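Local coordinates for beta-1,3-1,4-glucanase (Caldicellulosiruptor sp. F32, PDB 5H4R), which probably hydrolyses mixed-linkage beta-1,3-1,4-glucans such as lichenan, acting as a family 5 glycoside hydrolase, at residues A244-V249 against V271-P276; D305-K310 against A344-A349; S102-V107 against D143-Y148; G109-I114 against S159-K164. The protein carries 1 engineered substitution. All coordinates share one frame; numbering follows the deposited sequence.

Contact 1: A244-V249 against V271-P276. With BGC (beta-D-glucopyranose), chain B; BGC (beta-D-glucopyranose), chain C.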
# COMPACT_ATOMS: atom_id res chain seq x y z
N ALA A 244 -0.90 -5.97 7.41
CA ALA A 244 -0.29 -6.05 6.08
C ALA A 244 1.10 -6.65 6.14
O ALA A 244 1.89 -6.47 5.21
CB ALA A 244 -0.25 -4.69 5.37
N ALA A 245 1.42 -7.40 7.18
CA ALA A 245 2.74 -7.99 7.28
C ALA A 245 2.86 -9.20 6.37
O ALA A 245 1.90 -9.97 6.23
CB ALA A 245 3.02 -8.41 8.71
N PRO A 246 4.03 -9.42 5.77
CA PRO A 246 4.24 -10.69 5.04
C PRO A 246 3.96 -11.91 5.91
O PRO A 246 3.35 -12.89 5.45
CB PRO A 246 5.71 -10.63 4.63
CG PRO A 246 6.13 -9.20 4.81
CD PRO A 246 5.23 -8.59 5.82
N GLU A 247 4.36 -11.85 7.19
CA GLU A 247 4.23 -13.00 8.06
C GLU A 247 2.79 -13.47 8.17
O GLU A 247 2.55 -14.67 8.35
CB GLU A 247 4.77 -12.67 9.46
CG GLU A 247 6.28 -12.60 9.52
CD GLU A 247 6.88 -11.32 8.96
OE1 GLU A 247 6.15 -10.35 8.67
OE2 GLU A 247 8.11 -11.28 8.84
N TYR A 248 1.83 -12.56 8.09
CA TYR A 248 0.46 -12.91 8.43
C TYR A 248 -0.39 -13.16 7.19
O TYR A 248 -1.58 -13.44 7.31
CB TYR A 248 -0.14 -11.85 9.38
CG TYR A 248 0.73 -11.77 10.61
CD1 TYR A 248 1.20 -12.93 11.23
CD2 TYR A 248 1.13 -10.54 11.14
CE1 TYR A 248 2.05 -12.86 12.34
CE2 TYR A 248 1.98 -10.47 12.24
CZ TYR A 248 2.43 -11.63 12.82
OH TYR A 248 3.29 -11.56 13.91
N VAL A 249 0.22 -13.15 6.00
CA VAL A 249 -0.33 -13.90 4.88
C VAL A 249 0.40 -15.21 4.69
O VAL A 249 -0.11 -16.09 3.96
CB VAL A 249 -0.32 -13.10 3.56
CG1 VAL A 249 -1.33 -11.95 3.65
CG2 VAL A 249 1.07 -12.59 3.24
N VAL A 271 1.11 -6.74 0.73
CA VAL A 271 1.99 -6.69 1.89
C VAL A 271 2.68 -5.32 1.92
O VAL A 271 2.89 -4.67 0.89
CB VAL A 271 3.07 -7.79 1.90
CG1 VAL A 271 2.46 -9.16 1.77
CG2 VAL A 271 4.08 -7.58 0.82
N HIS A 272 3.06 -4.92 3.13
CA HIS A 272 3.92 -3.76 3.36
C HIS A 272 5.18 -4.26 4.04
O HIS A 272 5.10 -5.16 4.89
CB HIS A 272 3.27 -2.73 4.24
CG HIS A 272 2.02 -2.18 3.67
ND1 HIS A 272 1.19 -1.33 4.36
CD2 HIS A 272 1.45 -2.37 2.46
CE1 HIS A 272 0.16 -1.01 3.60
NE2 HIS A 272 0.30 -1.62 2.43
N ALA A 273 6.34 -3.69 3.70
CA ALA A 273 7.59 -4.26 4.23
C ALA A 273 8.70 -3.20 4.16
O ALA A 273 9.47 -3.15 3.20
CB ALA A 273 7.98 -5.50 3.48
N TYR A 274 8.80 -2.41 5.23
CA TYR A 274 9.88 -1.44 5.37
C TYR A 274 11.01 -2.16 6.08
O TYR A 274 11.16 -2.11 7.29
CB TYR A 274 9.41 -0.22 6.14
CG TYR A 274 8.28 0.58 5.54
CD1 TYR A 274 6.95 0.21 5.71
CD2 TYR A 274 8.53 1.76 4.88
CE1 TYR A 274 5.91 0.98 5.20
CE2 TYR A 274 7.51 2.55 4.39
CZ TYR A 274 6.20 2.15 4.52
OH TYR A 274 5.19 2.95 4.05
N ARG A 275 11.77 -2.92 5.30
CA ARG A 275 12.74 -3.87 5.82
C ARG A 275 14.07 -3.68 5.11
O ARG A 275 14.11 -3.45 3.90
CB ARG A 275 12.27 -5.29 5.64
CG ARG A 275 10.94 -5.47 6.35
CD ARG A 275 10.66 -6.85 6.64
NE ARG A 275 9.39 -6.92 7.36
CZ ARG A 275 8.80 -8.05 7.70
NH1 ARG A 275 9.36 -9.21 7.38
NH2 ARG A 275 7.63 -8.00 8.35
N PRO A 276 15.19 -3.80 5.86
CA PRO A 276 15.26 -4.04 7.32
C PRO A 276 14.77 -2.85 8.11
O PRO A 276 15.09 -1.71 7.81
CB PRO A 276 16.75 -4.29 7.56
CG PRO A 276 17.44 -3.55 6.46
CD PRO A 276 16.51 -3.67 5.25
C2 BGC B . 1.13 3.14 6.89
C3 BGC B . 1.41 4.55 6.40
C4 BGC B . 2.60 5.07 7.19
C5 BGC B . 3.80 4.30 6.65
C6 BGC B . 5.10 4.70 7.35
C1 BGC B . 2.39 2.35 7.27
O2 BGC B . 0.33 2.44 5.92
O3 BGC B . 0.24 5.32 6.65
O4 BGC B . 2.74 6.46 6.92
O5 BGC B . 3.61 2.89 6.76
O6 BGC B . 5.02 4.65 8.78
C2 BGC C . 4.70 1.75 11.59
C3 BGC C . 3.54 2.32 10.77
C4 BGC C . 3.62 1.85 9.32
C5 BGC C . 3.70 0.31 9.29
C6 BGC C . 4.14 -0.31 7.96
C1 BGC C . 4.68 0.22 11.50
O1 BGC C . 5.81 -0.38 12.16
O2 BGC C . 4.55 2.21 12.94
O3 BGC C . 3.59 3.75 10.81
O4 BGC C . 2.42 2.37 8.71
O5 BGC C . 4.77 -0.10 10.12
O6 BGC C . 4.42 -1.73 8.11
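In the beta-alpha-beta unit of strand 237-240, helix 247-250 and strand 267-272, part of the TIM barrel, Ala244 and Pro246, ahead of helix 247-250, pack on Val271 and His272 of strand 267-272. His272 N donates to Ala244 O over 2.8 Å, an almost straight bond (170° at the hydrogen), and Val271 CA makes a CA-H...O contact with Ala244 O at 3.3 Å. The Ala244 methyl rests over one face of the His272 imidazole, CB 3.9 Å from the ring centroid. His272 ND1 is hydrogen-bonded to the engineered Gln188 of the glycan pocket; methyl and amide together probably limit how the ring can turn. Farther along, Arg275 runs extended from CG to NE and meets Glu247 head-on. Arg275 NH2 binds Glu247 OE1 and Arg275 NH1 binds Glu247 OE2, both at 2.8 Å, each oxygen offering its syn lone pair, with the two planes 31° apart. A bend at chi2 (78°) swings the Glu247 carboxylate round to this position. Pro246 lies over a face of the guanidinium, its CD 3.5 Å from Arg275 NH2, a contact that may steady the group. The apolar side is closed by Val249 CG2 against Val271 CG1, with Leu311 of helix 298-316 touching both valines. Beyond the strand, Tyr274 is the centre of an inverse gamma turn and lines the glycan pocket: its OH, hydrogen-bonded to Glu326, stands 3.1 Å from O5 of the chain B glucose, and its CE1 lies 3.5 Å from C6 of the chain C glucose.

Contact 2: D305-K310 against A344-A349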
# COMPACT_ATOMS: atom_id res chain seq x y z
N ASP A 305 15.54 -10.30 1.36
CA ASP A 305 15.50 -11.59 0.71
C ASP A 305 14.51 -12.52 1.39
O ASP A 305 13.78 -13.26 0.71
CB ASP A 305 16.87 -12.27 0.73
CG ASP A 305 17.95 -11.47 0.05
OD1 ASP A 305 17.64 -10.56 -0.73
OD2 ASP A 305 19.14 -11.79 0.28
N TYR A 306 14.52 -12.55 2.72
CA TYR A 306 13.78 -13.58 3.43
C TYR A 306 12.28 -13.48 3.18
O TYR A 306 11.63 -14.47 2.84
CB TYR A 306 14.04 -13.54 4.93
CG TYR A 306 13.43 -14.75 5.61
CD1 TYR A 306 13.91 -16.02 5.32
CD2 TYR A 306 12.38 -14.64 6.50
CE1 TYR A 306 13.37 -17.15 5.88
CE2 TYR A 306 11.83 -15.79 7.10
CZ TYR A 306 12.33 -17.03 6.77
OH TYR A 306 11.82 -18.20 7.33
N PHE A 307 11.69 -12.30 3.41
CA PHE A 307 10.24 -12.26 3.26
C PHE A 307 9.85 -12.41 1.79
O PHE A 307 8.82 -13.01 1.49
CB PHE A 307 9.66 -10.98 3.91
CG PHE A 307 9.63 -9.77 3.00
CD1 PHE A 307 8.53 -9.50 2.18
CD2 PHE A 307 10.67 -8.87 3.02
CE1 PHE A 307 8.52 -8.40 1.37
CE2 PHE A 307 10.65 -7.76 2.20
CZ PHE A 307 9.56 -7.51 1.38
N MET A 308 10.67 -11.92 0.87
CA MET A 308 10.34 -12.05 -0.54
C MET A 308 10.44 -13.50 -0.98
O MET A 308 9.59 -13.99 -1.76
CB MET A 308 11.25 -11.15 -1.37
CG MET A 308 11.03 -9.68 -1.12
SD MET A 308 11.92 -8.74 -2.34
CE MET A 308 11.48 -7.08 -1.86
N ASP A 309 11.44 -14.23 -0.47
CA ASP A 309 11.53 -15.65 -0.75
C ASP A 309 10.29 -16.40 -0.28
O ASP A 309 9.78 -17.28 -0.98
CB ASP A 309 12.76 -16.26 -0.08
CG ASP A 309 14.05 -15.96 -0.81
OD1 ASP A 309 14.02 -15.64 -2.03
OD2 ASP A 309 15.12 -16.07 -0.15
N LYS A 310 9.80 -16.08 0.92
CA LYS A 310 8.66 -16.82 1.44
C LYS A 310 7.39 -16.50 0.64
O LYS A 310 6.56 -17.40 0.41
CB LYS A 310 8.44 -16.50 2.92
CG LYS A 310 9.60 -16.88 3.84
CD LYS A 310 9.83 -18.35 3.91
CE LYS A 310 10.98 -18.83 3.02
NZ LYS A 310 11.27 -20.31 3.23
N ALA A 344 17.53 0.36 -5.11
CA ALA A 344 17.84 -0.47 -6.26
C ALA A 344 17.72 -1.94 -5.89
O ALA A 344 17.15 -2.74 -6.64
CB ALA A 344 19.24 -0.16 -6.77
N TYR A 345 18.31 -2.33 -4.76
CA TYR A 345 18.31 -3.73 -4.38
C TYR A 345 16.90 -4.23 -4.12
O TYR A 345 16.51 -5.31 -4.60
CB TYR A 345 19.19 -3.96 -3.15
CG TYR A 345 19.31 -5.42 -2.80
CD1 TYR A 345 20.30 -6.20 -3.38
CD2 TYR A 345 18.44 -6.02 -1.92
CE1 TYR A 345 20.42 -7.55 -3.09
CE2 TYR A 345 18.55 -7.39 -1.60
CZ TYR A 345 19.53 -8.13 -2.20
OH TYR A 345 19.66 -9.47 -1.90
N TYR A 346 16.12 -3.46 -3.36
CA TYR A 346 14.77 -3.87 -2.98
C TYR A 346 13.92 -4.09 -4.23
O TYR A 346 13.26 -5.13 -4.37
CB TYR A 346 14.17 -2.82 -2.07
CG TYR A 346 12.92 -3.21 -1.35
CD1 TYR A 346 11.70 -3.31 -2.03
CD2 TYR A 346 12.91 -3.39 0.02
CE1 TYR A 346 10.53 -3.63 -1.35
CE2 TYR A 346 11.74 -3.72 0.70
CZ TYR A 346 10.56 -3.84 0.00
OH TYR A 346 9.40 -4.13 0.67
N VAL A 347 13.96 -3.14 -5.17
CA VAL A 347 13.16 -3.26 -6.39
C VAL A 347 13.63 -4.45 -7.24
O VAL A 347 12.81 -5.20 -7.78
CB VAL A 347 13.18 -1.94 -7.17
CG1 VAL A 347 12.55 -2.11 -8.56
CG2 VAL A 347 12.42 -0.90 -6.40
N ARG A 348 14.94 -4.64 -7.39
CA ARG A 348 15.39 -5.80 -8.19
C ARG A 348 15.05 -7.12 -7.51
O ARG A 348 14.62 -8.08 -8.17
CB ARG A 348 16.89 -5.72 -8.45
CG ARG A 348 17.46 -6.94 -9.20
CD ARG A 348 16.80 -7.17 -10.54
NE ARG A 348 17.08 -8.52 -11.04
CZ ARG A 348 16.31 -9.17 -11.92
NH1 ARG A 348 15.21 -8.61 -12.41
NH2 ARG A 348 16.63 -10.41 -12.31
N ALA A 349 15.28 -7.21 -6.20
CA ALA A 349 14.93 -8.43 -5.47
C ALA A 349 13.46 -8.78 -5.69
O ALA A 349 13.11 -9.95 -5.89
CB ALA A 349 15.22 -8.27 -3.99
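Asp305 and Tyr345 supply the polar link between helix 298-316 and helix 336-352, two nearly parallel outer helices of the barrel whose segment axes lie 11.0 Å apart at 15°. Tyr345 OH donates to Asp305 OD1 over a short 2.6 Å, entering the syn lone pair; OD1 sits at the edge of the phenol ring, in its plane. The Tyr345 ring reaches across because CG stands opposite the backbone N (chi1 -175°).

Met308, extended beyond CG, makes a CH-pi contact through its CE methyl, which lies over one face of the Tyr346 ring, 3.8 Å from the centroid. Its sulfur contacts are separate: SD stands above the same ring at a distance, a Met-aromatic contact, and Met308 SD also packs on Ala349 CB at 3.7 Å.

Aromatic packing completes the contact: Phe307 CZ meets Tyr346 CZ at 4.0 Å, and Tyr346 OH lies at the edge of the Phe307 ring. That hydroxyl is satisfied by a hydrogen bond to Ala273 O, while Ile324 of strand 322-327 touches Phe307, Met308 and Tyr346 from the barrel side.

The chemistry is thus divided, with a carboxylate, probably charged, anchoring one phenol and a methionine and a phenylalanine packing against the other.

Contact 3: S102-V107 against D143-Y148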
# COMPACT_ATOMS: atom_id res chain seq x y z
N SER A 102 -8.43 7.70 3.92
CA SER A 102 -9.11 7.49 5.20
C SER A 102 -10.50 8.09 5.09
O SER A 102 -10.65 9.27 4.78
CB SER A 102 -8.32 8.11 6.35
OG SER A 102 -7.07 7.47 6.45
N TRP A 103 -11.52 7.26 5.35
CA TRP A 103 -12.91 7.69 5.15
C TRP A 103 -13.63 8.10 6.42
O TRP A 103 -14.68 8.75 6.33
CB TRP A 103 -13.73 6.58 4.47
CG TRP A 103 -13.11 6.03 3.22
CD1 TRP A 103 -12.24 4.98 3.13
CD2 TRP A 103 -13.27 6.54 1.88
NE1 TRP A 103 -11.86 4.79 1.82
CE2 TRP A 103 -12.48 5.74 1.04
CE3 TRP A 103 -14.01 7.60 1.31
CZ2 TRP A 103 -12.40 5.94 -0.33
CZ3 TRP A 103 -13.91 7.81 -0.05
CH2 TRP A 103 -13.12 6.96 -0.86
N HIS A 104 -13.13 7.72 7.60
CA HIS A 104 -13.96 7.83 8.80
C HIS A 104 -14.23 9.26 9.22
O HIS A 104 -15.22 9.49 9.94
CB HIS A 104 -13.35 7.03 9.97
CG HIS A 104 -12.20 7.70 10.66
ND1 HIS A 104 -10.88 7.43 10.35
CD2 HIS A 104 -12.17 8.59 11.68
CE1 HIS A 104 -10.09 8.14 11.14
NE2 HIS A 104 -10.85 8.85 11.96
N ASN A 105 -13.42 10.24 8.80
CA ASN A 105 -13.73 11.64 9.07
C ASN A 105 -14.66 12.23 8.03
O ASN A 105 -14.90 13.45 8.06
CB ASN A 105 -12.46 12.50 9.14
CG ASN A 105 -11.56 12.13 10.29
OD1 ASN A 105 -10.40 11.79 10.08
ND2 ASN A 105 -12.08 12.20 11.51
N HIS A 106 -15.22 11.39 7.16
CA HIS A 106 -16.01 11.83 6.02
C HIS A 106 -17.30 11.04 5.87
O HIS A 106 -17.86 10.99 4.77
CB HIS A 106 -15.16 11.72 4.76
CG HIS A 106 -13.84 12.41 4.89
ND1 HIS A 106 -13.72 13.79 4.82
CD2 HIS A 106 -12.59 11.93 5.12
CE1 HIS A 106 -12.45 14.12 5.00
NE2 HIS A 106 -11.75 13.01 5.18
N VAL A 107 -17.78 10.42 6.95
CA VAL A 107 -19.00 9.64 6.91
C VAL A 107 -19.97 10.15 7.96
O VAL A 107 -19.59 10.70 9.00
CB VAL A 107 -18.73 8.13 7.11
CG1 VAL A 107 -17.93 7.60 5.96
CG2 VAL A 107 -18.03 7.87 8.44
N ASP A 143 -8.59 3.98 9.21
CA ASP A 143 -9.93 3.80 9.75
C ASP A 143 -9.99 2.63 10.73
O ASP A 143 -11.05 2.04 10.93
CB ASP A 143 -10.94 3.57 8.62
CG ASP A 143 -11.11 4.78 7.71
OD1 ASP A 143 -10.80 5.90 8.13
OD2 ASP A 143 -11.63 4.60 6.59
N ILE A 144 -8.87 2.29 11.36
CA ILE A 144 -8.79 1.08 12.18
C ILE A 144 -9.10 1.51 13.62
O ILE A 144 -8.21 1.87 14.40
CB ILE A 144 -7.44 0.39 12.04
CG1 ILE A 144 -7.06 0.23 10.56
CG2 ILE A 144 -7.46 -0.96 12.77
CD1 ILE A 144 -8.05 -0.59 9.72
N MET A 145 -10.38 1.47 13.97
CA MET A 145 -10.83 1.87 15.29
C MET A 145 -12.20 1.26 15.54
O MET A 145 -12.97 1.06 14.59
CB MET A 145 -10.88 3.40 15.40
CG MET A 145 -11.36 4.10 14.16
SD MET A 145 -10.84 5.85 14.03
CE MET A 145 -11.76 6.45 15.42
N PRO A 146 -12.54 0.97 16.79
CA PRO A 146 -13.87 0.46 17.08
C PRO A 146 -14.94 1.43 16.57
O PRO A 146 -14.82 2.64 16.70
CB PRO A 146 -13.88 0.35 18.61
CG PRO A 146 -12.42 0.19 18.97
CD PRO A 146 -11.70 1.07 18.00
N GLY A 147 -15.97 0.88 15.95
CA GLY A 147 -16.99 1.69 15.33
C GLY A 147 -16.79 1.89 13.85
O GLY A 147 -17.75 2.25 13.16
N TYR A 148 -15.57 1.68 13.35
CA TYR A 148 -15.32 1.67 11.91
C TYR A 148 -14.79 0.27 11.58
O TYR A 148 -15.53 -0.70 11.77
CB TYR A 148 -14.43 2.85 11.51
CG TYR A 148 -15.06 4.17 11.88
CD1 TYR A 148 -16.14 4.67 11.18
CD2 TYR A 148 -14.59 4.91 12.95
CE1 TYR A 148 -16.75 5.87 11.54
CE2 TYR A 148 -15.18 6.12 13.30
CZ TYR A 148 -16.25 6.58 12.59
OH TYR A 148 -16.85 7.78 12.94
O HOH W 1 -19.43 8.59 11.66
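A single carboxylate, that of Asp143, holds two successive backbone amides and an imidazole of the facing loop, and its OD1 takes two of these bonds from one residue. His104 N reaches Asp143 OD1 at 3.0 Å from above the carboxylate plane, 44° out of it, and His104 ND1 reaches OD1 at 2.7 Å on the anti side, from the same face. Trp103 N donates to the syn lone pair of Asp143 OD2 at 2.9 Å. With CG of His104 placed between its backbone N and carbonyl carbon (chi1 78°), ND1 is brought round beside the residue's own amide, and the ring stands nearly upright on the carboxylate, the planes 82° apart. Met145 SD sits over the centre of the His104 imidazole, 3.7 Å from its centroid. His104 CB in turn lies squarely above the Tyr148 ring, 3.6 Å from the centroid, while Val107 CG2 touches Tyr148 CE1 at 3.9 Å. Tyr162 OH also binds Asp143 OD2. Were Asp143 replaced by an alanine, both amides, the imidazole N-H and Tyr162 OH would probably lose their shared partner, freeing the His104 ring to turn. The Ser102 side chain and a bound glucose are about 8 Å apart (nearest atoms). The contact joins the loops that follow strands 96-99 and 135-139, and such beta-to-alpha loops at the strands' C-terminal ends form the active-site side of a TIM barrel.

Contact 4: G109-I114 against S159-K164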
# COMPACT_ATOMS: atom_id res chain seq x y z
N GLY A 109 -24.16 9.34 9.65
CA GLY A 109 -25.29 8.45 9.73
C GLY A 109 -24.93 7.03 10.11
O GLY A 109 -23.77 6.59 10.06
N SER A 110 -25.97 6.26 10.45
CA SER A 110 -25.75 4.91 10.95
C SER A 110 -25.20 3.98 9.87
O SER A 110 -24.61 2.95 10.22
CB SER A 110 -27.04 4.33 11.52
OG SER A 110 -28.14 4.57 10.67
N ASN A 111 -25.35 4.31 8.59
CA ASN A 111 -24.81 3.44 7.55
C ASN A 111 -23.66 4.09 6.80
O ASN A 111 -23.41 3.77 5.63
CB ASN A 111 -25.90 2.99 6.58
CG ASN A 111 -25.50 1.69 5.84
OD1 ASN A 111 -24.68 0.92 6.34
ND2 ASN A 111 -26.07 1.47 4.66
N PHE A 112 -22.91 4.97 7.46
CA PHE A 112 -21.62 5.46 6.98
C PHE A 112 -21.72 6.05 5.57
O PHE A 112 -20.96 5.68 4.65
CB PHE A 112 -20.54 4.36 6.99
CG PHE A 112 -20.40 3.62 8.31
CD1 PHE A 112 -19.77 4.21 9.40
CD2 PHE A 112 -20.83 2.31 8.42
CE1 PHE A 112 -19.63 3.52 10.59
CE2 PHE A 112 -20.67 1.61 9.61
CZ PHE A 112 -20.07 2.21 10.70
N THR A 113 -22.61 7.01 5.41
CA THR A 113 -22.73 7.69 4.13
C THR A 113 -21.51 8.56 3.91
O THR A 113 -21.24 9.46 4.71
CB THR A 113 -23.98 8.56 4.09
OG1 THR A 113 -25.14 7.75 4.33
CG2 THR A 113 -24.11 9.22 2.73
N ILE A 114 -20.82 8.33 2.80
CA ILE A 114 -19.63 9.12 2.46
C ILE A 114 -20.06 10.48 1.93
O ILE A 114 -20.94 10.58 1.06
CB ILE A 114 -18.75 8.39 1.43
CG1 ILE A 114 -18.27 7.03 1.97
CG2 ILE A 114 -17.56 9.25 1.06
CD1 ILE A 114 -17.64 6.15 0.90
N SER A 159 -17.86 -3.80 12.00
CA SER A 159 -16.82 -3.80 10.98
C SER A 159 -17.35 -4.32 9.64
O SER A 159 -17.02 -3.77 8.59
CB SER A 159 -15.64 -4.64 11.44
OG SER A 159 -15.06 -4.05 12.59
N ILE A 160 -18.17 -5.37 9.67
CA ILE A 160 -18.82 -5.87 8.46
C ILE A 160 -19.65 -4.76 7.82
O ILE A 160 -19.60 -4.54 6.61
CB ILE A 160 -19.68 -7.11 8.79
CG1 ILE A 160 -18.78 -8.30 9.11
CG2 ILE A 160 -20.60 -7.45 7.63
CD1 ILE A 160 -19.49 -9.48 9.74
N LYS A 161 -20.44 -4.05 8.64
CA LYS A 161 -21.29 -2.98 8.13
C LYS A 161 -20.46 -1.89 7.48
O LYS A 161 -20.84 -1.33 6.43
CB LYS A 161 -22.12 -2.40 9.27
CG LYS A 161 -23.12 -1.38 8.85
CD LYS A 161 -23.97 -0.92 10.05
CE LYS A 161 -25.10 0.01 9.64
NZ LYS A 161 -26.19 -0.68 8.90
N TYR A 162 -19.32 -1.55 8.09
CA TYR A 162 -18.44 -0.51 7.57
C TYR A 162 -17.81 -0.92 6.24
O TYR A 162 -17.84 -0.15 5.27
CB TYR A 162 -17.34 -0.20 8.60
CG TYR A 162 -16.49 0.99 8.23
CD1 TYR A 162 -17.01 2.27 8.28
CD2 TYR A 162 -15.15 0.85 7.84
CE1 TYR A 162 -16.26 3.37 7.95
CE2 TYR A 162 -14.38 1.98 7.50
CZ TYR A 162 -14.95 3.23 7.57
OH TYR A 162 -14.26 4.39 7.25
N VAL A 163 -17.23 -2.12 6.18
CA VAL A 163 -16.66 -2.62 4.93
C VAL A 163 -17.73 -2.66 3.84
O VAL A 163 -17.52 -2.15 2.72
CB VAL A 163 -16.01 -4.00 5.15
CG1 VAL A 163 -15.56 -4.62 3.82
CG2 VAL A 163 -14.84 -3.89 6.09
N LYS A 164 -18.90 -3.23 4.15
CA LYS A 164 -19.99 -3.29 3.17
C LYS A 164 -20.37 -1.90 2.67
O LYS A 164 -20.51 -1.68 1.47
CB LYS A 164 -21.21 -3.99 3.77
CG LYS A 164 -21.11 -5.49 3.88
CD LYS A 164 -22.48 -6.09 4.20
CE LYS A 164 -22.39 -7.60 4.35
NZ LYS A 164 -23.69 -8.21 4.76
O HOH W 2 -28.00 1.73 9.58
O HOH W 3 -23.44 -1.49 5.54
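Lys161 lies along Ser110, Asn111 and Phe112, and its side chain can be followed outward from the helix. From CB the chain sets off opposite the backbone N (chi1 -175°), putting Lys161 CG at the edge of the Phe112 ring, 3.9 Å from Phe112 CE2. Lys161 CD passes Ser110 O at 3.9 Å, and Lys161 CE comes to 3.0 Å from Ser110 O. A final bend (chi4 70°) turns Lys161 NZ toward Asn111 OD1, a weak hydrogen bond of 3.4 Å; NZ also donates to a water at 3.1 Å that binds Ser110 OG. A second water donates to both Asn111 OD1 and Lys161 O, tying the turn to the helix backbone. Inside this polar rim, Tyr162 points its edge at the face of Phe112 in a T-shaped pair, planes at 86°, with Tyr162 CD1 over the ring centre and 3.6 Å from Phe112 CD1. With a leucine here instead of the Phe112 ring, the Tyr162 edge would probably lose the face it points at, and the Lys161 methylenes part of their apolar neighbour. Phe112 ends a type I turn from Gly109 in the beta hairpin of strands 107-108 and 113-114, a small excursion from the barrel that docks on outer helix 156-173.

Overall arrangement
From the N terminus, 102-107 and 109-114 follow one another, and their partners 143-148 and 159-164 come in the same order, so contacts 3 and 4 cross. Their centres are 9 Å apart and they touch, tying the loops after strands 96-99 and 135-139, the small hairpin and helix 156-173 into one flank of the barrel. Contact 1 then closes the stretch from 244-249 to 271-276, within the beta-alpha-beta unit of strands 237-240 and 267-272, well before contact 2 closes the longer one between helices 298-316 and 336-352. These two are in series yet touch through Ala273, Pro246, Phe307 and Tyr346. Contacts 2 and 3 lie on opposite sides of the chain centre, about 33 Å between centres.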